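Local coordinates for protein putative immunoglobulin A1 protease (Bacteroides ovatus, PDB 3N6Z) that is of uncertain function but is probably an immunoglobulin A1 protease-like hydrolase, with a chain that appears to coil as a parallel beta-solenoid, at residues W87-F96 with C114-V125. Sequence-based numbering, arbitrary orientation.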
loop_
_atom_site.group_PDB
_atom_site.type_symbol
_atom_site.label_atom_id
_atom_site.label_comp_id
_atom_site.label_asym_id
_atom_site.label_seq_id
_atom_site.Cartn_x
_atom_site.Cartn_y
_atom_site.Cartn_z
ATOM N N TRP A 87 9.049 1.323 -16.829
ATOM C CA TRP A 87 7.869 0.752 -16.182
ATOM C C TRP A 87 6.682 1.689 -16.308
ATOM O O TRP A 87 6.775 2.856 -15.953
ATOM C CB TRP A 87 8.130 0.507 -14.718
ATOM C CG TRP A 87 7.099 -0.353 -14.096
ATOM C CD1 TRP A 87 6.000 0.060 -13.376
ATOM C CD2 TRP A 87 7.076 -1.778 -14.072
ATOM N NE1 TRP A 87 5.288 -1.028 -12.928
ATOM C CE2 TRP A 87 5.954 -2.169 -13.303
ATOM C CE3 TRP A 87 7.915 -2.779 -14.591
ATOM C CZ2 TRP A 87 5.658 -3.506 -13.059
ATOM C CZ3 TRP A 87 7.606 -4.104 -14.338
ATOM C CH2 TRP A 87 6.483 -4.456 -13.608
ATOM N N GLN A 88 5.555 1.126 -16.720
ATOM C CA GLN A 88 4.263 1.722 -16.441
ATOM C C GLN A 88 3.451 0.621 -15.747
ATOM O O GLN A 88 3.697 -0.571 -15.918
ATOM C CB GLN A 88 3.613 2.273 -17.710
ATOM C CG GLN A 88 4.447 3.406 -18.338
ATOM C CD GLN A 88 3.785 4.065 -19.533
ATOM O OE1 GLN A 88 2.662 3.732 -19.894
ATOM N NE2 GLN A 88 4.470 5.027 -20.124
ATOM N N SER A 89 2.506 1.033 -14.921
ATOM C CA SER A 89 1.807 0.092 -14.073
ATOM C C SER A 89 1.144 -1.037 -14.856
ATOM O O SER A 89 0.669 -0.834 -15.984
ATOM C CB SER A 89 0.812 0.802 -13.186
ATOM O OG SER A 89 -0.273 1.304 -13.930
ATOM N N LEU A 90 1.130 -2.229 -14.276
ATOM C CA LEU A 90 0.675 -3.410 -15.014
ATOM C C LEU A 90 -0.769 -3.332 -15.466
ATOM O O LEU A 90 -1.082 -3.756 -16.580
ATOM C CB LEU A 90 0.911 -4.660 -14.159
ATOM C CG LEU A 90 2.365 -5.027 -13.933
ATOM C CD1 LEU A 90 2.562 -5.931 -12.734
ATOM C CD2 LEU A 90 2.918 -5.672 -15.218
ATOM N N ASN A 91 -1.625 -2.801 -14.588
ATOM C CA ASN A 91 -3.069 -2.811 -14.858
ATOM C C ASN A 91 -3.717 -1.453 -14.639
ATOM O O ASN A 91 -4.899 -1.369 -14.333
ATOM C CB ASN A 91 -3.762 -3.863 -14.009
ATOM C CG ASN A 91 -5.204 -4.134 -14.426
ATOM O OD1 ASN A 91 -5.505 -4.251 -15.630
ATOM N ND2 ASN A 91 -6.096 -4.241 -13.443
ATOM N N GLY A 92 -2.938 -0.386 -14.831
ATOM C CA GLY A 92 -3.479 0.958 -14.613
ATOM C C GLY A 92 -4.239 1.610 -15.724
ATOM O O GLY A 92 -4.877 2.633 -15.496
ATOM N N SER A 93 -4.192 1.043 -16.915
ATOM C CA SER A 93 -4.849 1.671 -18.065
ATOM C C SER A 93 -6.110 0.934 -18.534
ATOM O O SER A 93 -6.476 -0.138 -18.009
ATOM C CB SER A 93 -3.839 1.847 -19.178
ATOM O OG SER A 93 -3.419 0.611 -19.698
ATOM N N GLY A 94 -6.791 1.519 -19.515
ATOM C CA GLY A 94 -7.988 0.921 -20.055
ATOM C C GLY A 94 -9.029 0.753 -18.969
ATOM O O GLY A 94 -9.134 1.575 -18.052
ATOM N N ASP A 95 -9.765 -0.350 -19.055
ATOM C CA ASP A 95 -10.787 -0.752 -18.093
ATOM C C ASP A 95 -10.201 -1.676 -17.027
ATOM O O ASP A 95 -10.933 -2.442 -16.408
ATOM C CB ASP A 95 -12.010 -1.425 -18.780
ATOM C CG ASP A 95 -11.665 -2.705 -19.554
ATOM O OD1 ASP A 95 -10.652 -2.702 -20.262
ATOM O OD2 ASP A 95 -12.450 -3.706 -19.495
ATOM N N PHE A 96 -8.874 -1.639 -16.868
ATOM C CA PHE A 96 -8.208 -2.387 -15.794
ATOM C C PHE A 96 -8.539 -3.897 -15.893
ATOM O O PHE A 96 -8.854 -4.533 -14.875
ATOM C CB PHE A 96 -8.636 -1.841 -14.399
ATOM C CG PHE A 96 -8.804 -0.358 -14.346
ATOM C CD1 PHE A 96 -7.732 0.495 -14.551
ATOM C CD2 PHE A 96 -10.049 0.195 -14.099
ATOM C CE1 PHE A 96 -7.888 1.859 -14.515
ATOM C CE2 PHE A 96 -10.201 1.574 -14.064
ATOM C CZ PHE A 96 -9.103 2.402 -14.258
ATOM N N CYS A 114 8.701 4.503 -10.800
ATOM C CA CYS A 114 7.659 4.741 -11.793
ATOM C C CYS A 114 7.074 6.136 -11.593
ATOM O O CYS A 114 6.558 6.440 -10.509
ATOM C CB CYS A 114 6.555 3.687 -11.707
ATOM S SG CYS A 114 5.272 3.900 -12.999
ATOM N N SER A 115 7.123 6.951 -12.643
ATOM C CA SER A 115 6.568 8.302 -12.637
ATOM C C SER A 115 5.948 8.650 -13.971
ATOM O O SER A 115 5.995 9.829 -14.389
ATOM C CB SER A 115 7.634 9.338 -12.278
ATOM O OG SER A 115 8.664 9.333 -13.230
ATOM N N ALA A 116 5.360 7.664 -14.636
ATOM C CA ALA A 116 4.748 7.860 -15.942
ATOM C C ALA A 116 3.617 6.866 -16.127
ATOM O O ALA A 116 3.626 5.811 -15.541
ATOM C CB ALA A 116 5.780 7.672 -17.061
ATOM N N GLY A 117 2.674 7.219 -16.986
ATOM C CA GLY A 117 1.522 6.364 -17.298
ATOM C C GLY A 117 0.417 6.509 -16.288
ATOM O O GLY A 117 0.486 7.318 -15.371
ATOM N N ASP A 118 -0.634 5.727 -16.484
ATOM C CA ASP A 118 -1.760 5.744 -15.570
ATOM C C ASP A 118 -1.405 5.041 -14.267
ATOM O O ASP A 118 -0.841 3.949 -14.283
ATOM C CB ASP A 118 -2.972 5.054 -16.189
ATOM C CG ASP A 118 -3.610 5.859 -17.282
ATOM O OD1 ASP A 118 -3.327 7.059 -17.363
ATOM O OD2 ASP A 118 -4.429 5.301 -18.027
ATOM N N TYR A 119 -1.781 5.651 -13.154
ATOM C CA TYR A 119 -1.562 5.115 -11.808
ATOM C C TYR A 119 -0.152 4.578 -11.597
ATOM O O TYR A 119 0.048 3.391 -11.326
ATOM C CB TYR A 119 -2.632 4.066 -11.459
ATOM C CG TYR A 119 -3.995 4.635 -11.373
ATOM C CD1 TYR A 119 -4.332 5.501 -10.329
ATOM C CD2 TYR A 119 -4.960 4.339 -12.311
ATOM C CE1 TYR A 119 -5.597 6.060 -10.238
ATOM C CE2 TYR A 119 -6.237 4.918 -12.237
ATOM C CZ TYR A 119 -6.554 5.756 -11.195
ATOM O OH TYR A 119 -7.811 6.311 -11.119
ATOM N N PRO A 120 0.844 5.476 -11.659
ATOM C CA PRO A 120 2.220 5.042 -11.411
ATOM C C PRO A 120 2.355 4.319 -10.063
ATOM O O PRO A 120 1.993 4.866 -9.023
ATOM C CB PRO A 120 3.021 6.348 -11.431
ATOM C CG PRO A 120 2.185 7.332 -12.130
ATOM C CD PRO A 120 0.761 6.917 -11.970
ATOM N N SER A 121 2.890 3.109 -10.118
ATOM C CA SER A 121 2.893 2.116 -9.082
ATOM C C SER A 121 3.252 0.784 -9.737
ATOM O O SER A 121 3.360 0.686 -10.967
ATOM C CB SER A 121 1.508 1.976 -8.421
ATOM O OG SER A 121 0.536 1.502 -9.333
ATOM N N PHE A 122 3.392 -0.280 -8.930
ATOM C CA PHE A 122 3.725 -1.559 -9.504
ATOM C C PHE A 122 2.532 -2.102 -10.320
ATOM O O PHE A 122 2.672 -2.361 -11.519
ATOM C CB PHE A 122 4.208 -2.548 -8.425
ATOM C CG PHE A 122 4.887 -3.766 -8.991
ATOM C CD1 PHE A 122 6.183 -3.714 -9.483
ATOM C CD2 PHE A 122 4.233 -4.967 -9.014
ATOM C CE1 PHE A 122 6.811 -4.847 -10.020
ATOM C CE2 PHE A 122 4.863 -6.100 -9.519
ATOM C CZ PHE A 122 6.154 -6.025 -9.997
ATOM N N PHE A 123 1.367 -2.245 -9.685
ATOM C CA PHE A 123 0.198 -2.890 -10.294
ATOM C C PHE A 123 -0.761 -1.923 -10.986
ATOM O O PHE A 123 -1.536 -2.361 -11.861
ATOM C CB PHE A 123 -0.584 -3.723 -9.295
ATOM C CG PHE A 123 0.167 -4.893 -8.751
ATOM C CD1 PHE A 123 0.498 -5.970 -9.549
ATOM C CD2 PHE A 123 0.580 -4.905 -7.437
ATOM C CE1 PHE A 123 1.217 -7.032 -9.052
ATOM C CE2 PHE A 123 1.280 -5.976 -6.907
ATOM C CZ PHE A 123 1.596 -7.049 -7.723
ATOM N N GLY A 124 -0.813 -0.651 -10.542
ATOM C CA GLY A 124 -1.794 0.298 -11.071
ATOM C C GLY A 124 -3.155 0.134 -10.425
ATOM O O GLY A 124 -3.542 0.948 -9.561
ATOM N N VAL A 125 -3.828 -0.940 -10.799
ATOM C CA VAL A 125 -5.074 -1.388 -10.181
ATOM C C VAL A 125 -4.905 -2.887 -9.927
ATOM O O VAL A 125 -4.732 -3.635 -10.889
ATOM C CB VAL A 125 -6.321 -1.129 -11.062
ATOM C CG1 VAL A 125 -7.572 -1.788 -10.437
ATOM C CG2 VAL A 125 -6.502 0.387 -11.307
HETATM O O HOH W 1 -0.172 3.637 -18.423
HETATM O O HOH W 2 2.011 3.797 -14.662
HETATM O O HOH W 3 -6.602 4.358 -16.582
#
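Two irregular loops from successive turns of what is most simply read as a parallel beta-solenoid meet here: the loop 87-96 leads into strand 100-105, and the loop 114-125 runs into strand 125-131, which pairs in parallel with 100-105. Phe122 O is gripped twice, by Leu90 N at 3.2 Å and by the indole Trp87 NE1 at 3.3 Å, the oxygen lying close to the indole plane. NE1 also makes a weak bond to Ser121 O. With CG of Trp87 anti to its own backbone N (chi1 -166°), the indole reaches back to the Phe122 ring; Trp87 CZ2 lies over the rim of the Phe122 face, 3.5 Å from Phe122 CE1. The two rings are nearly parallel, planes at 18°, yet slid so far that they barely overlap. Cys114 SG sits at the pyrrole edge of the same indole. A leucine in place of Trp87 would probably leave Phe122 O with Leu90 N alone from this loop, give up the weak bond to Ser121 O and lose the flat contact at the rim of the Phe122 ring.

Ser89 OG donates to Asp118 O at 2.7 Å, and a water links Ser89 N to Ala116 O and Asp118 O. Further along, Asn91 N bonds Phe123 O, while its side-chain ND2 spans two carbonyls, Val125 O at 3.0 Å and Phe96 O within its own loop, both near the amide plane; OD1 takes Tyr98 N, so both ends of the amide are held. Val125 CG2 rests over a face of the Phe96 ring, 3.9 Å from its centroid, as a CH-pi contact. Gly92 and Gly124 bring their CA atoms to 4.0 Å, where a CB on either would collide with Ser89 OG.

Phe112 meets the Trp87 and Phe122 rings edge-to-face, helix 61-64 touches Leu90 and Phe122, and Ile100 of strand 100-105 packs on Leu90 and Phe123.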